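PDB 4K2M: NTD biosynthesis operon protein NtdA from Bacillus subtilis subsp. subtilis, which catalyses the reversible, pyridoxal phosphate-dependent transamination of 3-dehydro-glucose 6-phosphate with glutamate, giving kanosamine 6-phosphate for antibiotic biosynthesis. Local coordinates for residues Y201-D206 against E343-H348. Sequence-based numbering, arbitrary orientation.
Sequences YGKHSD and ELSEDH. With EDO (1,2-ethanediol), chain G.
Lys203 forms a salt bridge with Asp347, NZ to OD1 at 3.0 Å. The amine meets the carboxylate on its syn side, 28° out of plane. Ser345 OG also donates to Asp347 OD1, although 2.5 Å is unusually short. Two waters accept hydrogen bonds from Lys203 NZ. One passes a hydrogen bond on to Glu343 O, and the other reaches Glu343 OE1 more weakly. Both acidic side chains near this amine would probably favour its charged form.

Beside the salt bridge, His204 N donates to Asp347 O at 2.9 Å, nearly straight at 168°. Lys203 and His348 face each other here as a single beta bridge. Backbone hydrogen bonds also join Gly202 to Val349 and Tyr201 to Leu352. The contact thus joins two loops of the aspartate aminotransferase fold: one leads from strand 192-195 of the large sheet to helix 207-217, the other from helix 331-335 to strand 353-356.

In Lys203, CG lies opposite the backbone N (chi1 176°) and the chain bends at chi2; the Lys203 and His348 side chains cross at about a right angle. Lys203 CB sits over the His348 ring face as a CH-pi contact, 3.9 Å from the centroid, and Lys203 CD lies 3.6 Å from His348 CD2. Tyr201 O approaches the edge of this ring, 3.3 Å from His348 CE1. His348 ND1 is hydrogen-bonded to Trp350 N, and the two rings stack. Gly202 O receives the CA-H of His348. Tyr201 N donates to OE1 of Gln227, a residue that binds pyridoxal 5'-phosphate, and Tyr201 OH is hydrogen-bonded to Tyr380 O. O2 of a bound ethanediol, probably from the crystallisation liquor, donates to Tyr201 OH at 2.6 Å.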
ATOM      1  N   TYR A 201      19.648  11.558   3.269  1.00 10.67           N
ATOM      2  CA  TYR A 201      19.948  11.532   4.700  1.00 10.90           C
ATOM      3  C   TYR A 201      19.261  12.681   5.437  1.00 13.68           C
ATOM      4  O   TYR A 201      19.468  12.852   6.640  1.00 12.76           O
ATOM      5  CB  TYR A 201      21.462  11.559   4.963  1.00 13.39           C
ATOM      6  CG  TYR A 201      22.253  10.551   4.150  1.00 13.20           C
ATOM      7  CD1 TYR A 201      21.736   9.298   3.852  1.00  9.93           C
ATOM      8  CD2 TYR A 201      23.523  10.856   3.704  1.00  9.74           C
ATOM      9  CE1 TYR A 201      22.469   8.374   3.105  1.00 14.26           C
ATOM     10  CE2 TYR A 201      24.257   9.948   2.960  1.00 12.43           C
ATOM     11  CZ  TYR A 201      23.728   8.709   2.677  1.00 14.25           C
ATOM     12  OH  TYR A 201      24.487   7.831   1.934  1.00 14.13           O
ATOM     13  N   GLY A 202      18.438  13.454   4.725  1.00 10.77           N
ATOM     14  CA  GLY A 202      17.753  14.599   5.323  1.00 11.69           C
ATOM     15  C   GLY A 202      18.400  15.939   4.994  1.00 15.09           C
ATOM     16  O   GLY A 202      17.949  16.991   5.452  1.00 13.57           O
ATOM     17  N   LYS A 203      19.445  15.908   4.174  1.00 12.77           N
ATOM     18  CA  LYS A 203      20.134  17.138   3.749  1.00  9.50           C
ATOM     19  C   LYS A 203      19.438  17.709   2.513  1.00 14.31           C
ATOM     20  O   LYS A 203      19.174  16.990   1.557  1.00 13.67           O
ATOM     21  CB  LYS A 203      21.588  16.806   3.391  1.00  9.77           C
ATOM     22  CG  LYS A 203      22.413  17.956   2.847  1.00 14.64           C
ATOM     23  CD  LYS A 203      22.748  18.972   3.915  1.00 20.44           C
ATOM     24  CE  LYS A 203      23.759  19.987   3.376  1.00 23.66           C
ATOM     25  NZ  LYS A 203      24.073  21.010   4.412  1.00 23.77           N
ATOM     26  N   HIS A 204      19.162  19.009   2.529  1.00 12.45           N
ATOM     27  CA  HIS A 204      18.483  19.671   1.414  1.00 16.78           C
ATOM     28  C   HIS A 204      19.448  19.847   0.237  1.00 15.44           C
ATOM     29  O   HIS A 204      20.557  20.386   0.398  1.00 15.96           O
ATOM     30  CB  HIS A 204      17.983  21.044   1.886  1.00 15.95           C
ATOM     31  CG  HIS A 204      16.699  21.485   1.254  1.00 18.42           C
ATOM     32  ND1 HIS A 204      15.868  22.418   1.837  1.00 21.51           N
ATOM     33  CD2 HIS A 204      16.102  21.115   0.098  1.00 16.28           C
ATOM     34  CE1 HIS A 204      14.817  22.612   1.059  1.00 24.27           C
ATOM     35  NE2 HIS A 204      14.935  21.834  -0.003  1.00 19.28           N
ATOM     36  N   SER A 205      19.035  19.388  -0.948  1.00 13.22           N
ATOM     37  CA  SER A 205      19.801  19.611  -2.170  1.00 11.85           C
ATOM     38  C   SER A 205      19.837  21.103  -2.480  1.00 14.94           C
ATOM     39  O   SER A 205      19.045  21.869  -1.930  1.00 16.90           O
ATOM     40  CB  SER A 205      19.136  18.905  -3.341  1.00 15.95           C
ATOM     41  OG  SER A 205      19.135  17.509  -3.169  1.00 14.42           O
ATOM     42  N   ASP A 206      20.731  21.514  -3.383  1.00 12.77           N
ATOM     43  CA  ASP A 206      20.830  22.926  -3.767  1.00 18.80           C
ATOM     44  C   ASP A 206      19.724  23.271  -4.752  1.00 21.50           C
ATOM     45  O   ASP A 206      19.958  23.394  -5.959  1.00 17.63           O
ATOM     46  CB  ASP A 206      22.194  23.216  -4.388  1.00 18.80           C
ATOM     47  CG  ASP A 206      22.436  24.713  -4.624  1.00 33.23           C
ATOM     48  OD1 ASP A 206      21.491  25.540  -4.504  1.00 26.78           O
ATOM     49  OD2 ASP A 206      23.589  25.058  -4.954  1.00 34.45           O
ATOM     50  N   GLU A 343      28.357  19.169   8.276  1.00 18.13           N
ATOM     51  CA  GLU A 343      28.250  20.545   8.740  1.00 20.19           C
ATOM     52  C   GLU A 343      26.963  20.730   9.536  1.00 15.87           C
ATOM     53  O   GLU A 343      25.910  20.202   9.171  1.00 17.80           O
ATOM     54  CB  GLU A 343      28.252  21.468   7.523  1.00 19.80           C
ATOM     55  CG  GLU A 343      28.122  22.945   7.828  1.00 38.99           C
ATOM     56  CD  GLU A 343      28.167  23.784   6.560  1.00 59.16           C
ATOM     57  OE1 GLU A 343      28.740  23.305   5.557  1.00 55.71           O
ATOM     58  OE2 GLU A 343      27.625  24.910   6.562  1.00 68.45           O
ATOM     59  N   LEU A 344      27.027  21.483  10.627  1.00 14.86           N
ATOM     60  CA  LEU A 344      25.820  21.759  11.386  1.00 18.31           C
ATOM     61  C   LEU A 344      25.064  22.850  10.640  1.00 21.40           C
ATOM     62  O   LEU A 344      25.238  24.044  10.907  1.00 24.76           O
ATOM     63  CB  LEU A 344      26.177  22.224  12.804  1.00 18.88           C
ATOM     64  CG  LEU A 344      25.001  22.423  13.759  1.00 24.67           C
ATOM     65  CD1 LEU A 344      24.348  21.110  14.200  1.00 21.72           C
ATOM     66  CD2 LEU A 344      25.380  23.284  14.979  1.00 22.51           C
ATOM     67  N   SER A 345      24.251  22.452   9.669  1.00 19.38           N
ATOM     68  CA  SER A 345      23.585  23.436   8.829  1.00 21.59           C
ATOM     69  C   SER A 345      22.079  23.474   9.077  1.00 18.74           C
ATOM     70  O   SER A 345      21.489  22.517   9.595  1.00 19.92           O
ATOM     71  CB  SER A 345      23.850  23.135   7.366  1.00 25.71           C
ATOM     72  OG  SER A 345      23.129  21.978   6.987  1.00 38.42           O
ATOM     73  N   GLU A 346      21.463  24.581   8.678  1.00 16.13           N
ATOM     74  CA  GLU A 346      20.040  24.784   8.907  1.00 18.70           C
ATOM     75  C   GLU A 346      19.186  24.006   7.924  1.00 18.56           C
ATOM     76  O   GLU A 346      17.973  23.923   8.097  1.00 20.99           O
ATOM     77  CB  GLU A 346      19.709  26.271   8.784  1.00 22.86           C
ATOM     78  CG  GLU A 346      20.390  27.109   9.846  1.00 25.56           C
ATOM     79  CD  GLU A 346      20.201  28.598   9.627  1.00 51.79           C
ATOM     80  OE1 GLU A 346      20.068  29.330  10.633  1.00 54.29           O
ATOM     81  OE2 GLU A 346      20.189  29.027   8.452  1.00 39.14           O
ATOM     82  N   ASP A 347      19.816  23.452   6.892  1.00 15.58           N
ATOM     83  CA  ASP A 347      19.076  22.774   5.831  1.00 13.21           C
ATOM     84  C   ASP A 347      19.251  21.260   5.912  1.00 14.54           C
ATOM     85  O   ASP A 347      19.524  20.604   4.908  1.00 13.88           O
ATOM     86  CB  ASP A 347      19.493  23.293   4.442  1.00 18.61           C
ATOM     87  CG  ASP A 347      20.968  23.070   4.145  1.00 30.88           C
ATOM     88  OD1 ASP A 347      21.732  22.787   5.096  1.00 29.14           O
ATOM     89  OD2 ASP A 347      21.367  23.181   2.956  1.00 31.07           O
ATOM     90  N   HIS A 348      19.077  20.710   7.109  1.00 16.08           N
ATOM     91  CA  HIS A 348      19.254  19.274   7.337  1.00 14.20           C
ATOM     92  C   HIS A 348      18.257  18.875   8.425  1.00 14.06           C
ATOM     93  O   HIS A 348      18.070  19.617   9.393  1.00 12.80           O
ATOM     94  CB  HIS A 348      20.686  19.017   7.852  1.00 13.65           C
ATOM     95  CG  HIS A 348      21.237  17.656   7.529  1.00 15.74           C
ATOM     96  ND1 HIS A 348      20.540  16.487   7.744  1.00 13.18           N
ATOM     97  CD2 HIS A 348      22.447  17.292   7.035  1.00 14.55           C
ATOM     98  CE1 HIS A 348      21.289  15.459   7.374  1.00 13.02           C
ATOM     99  NE2 HIS A 348      22.449  15.919   6.947  1.00 10.69           N
TER
HETATM  100  C1  EDO G 505      26.829   6.288  -0.046  1.00 23.19           C
HETATM  101  O1  EDO G 505      26.523   5.779  -1.341  1.00 31.14           O
HETATM  102  C2  EDO G 505      26.992   7.801  -0.101  1.00 18.57           C
HETATM  103  O2  EDO G 505      25.712   8.394  -0.329  1.00 24.64           O
HETATM  104  O   HOH W   1      24.975  19.490   6.683  1.00 18.59           O
HETATM  105  O   HOH W   2      26.444  22.045   3.521  1.00 33.06           O
HETATM  106  O   HOH W   3      20.536  23.347   0.489  1.00 31.38           O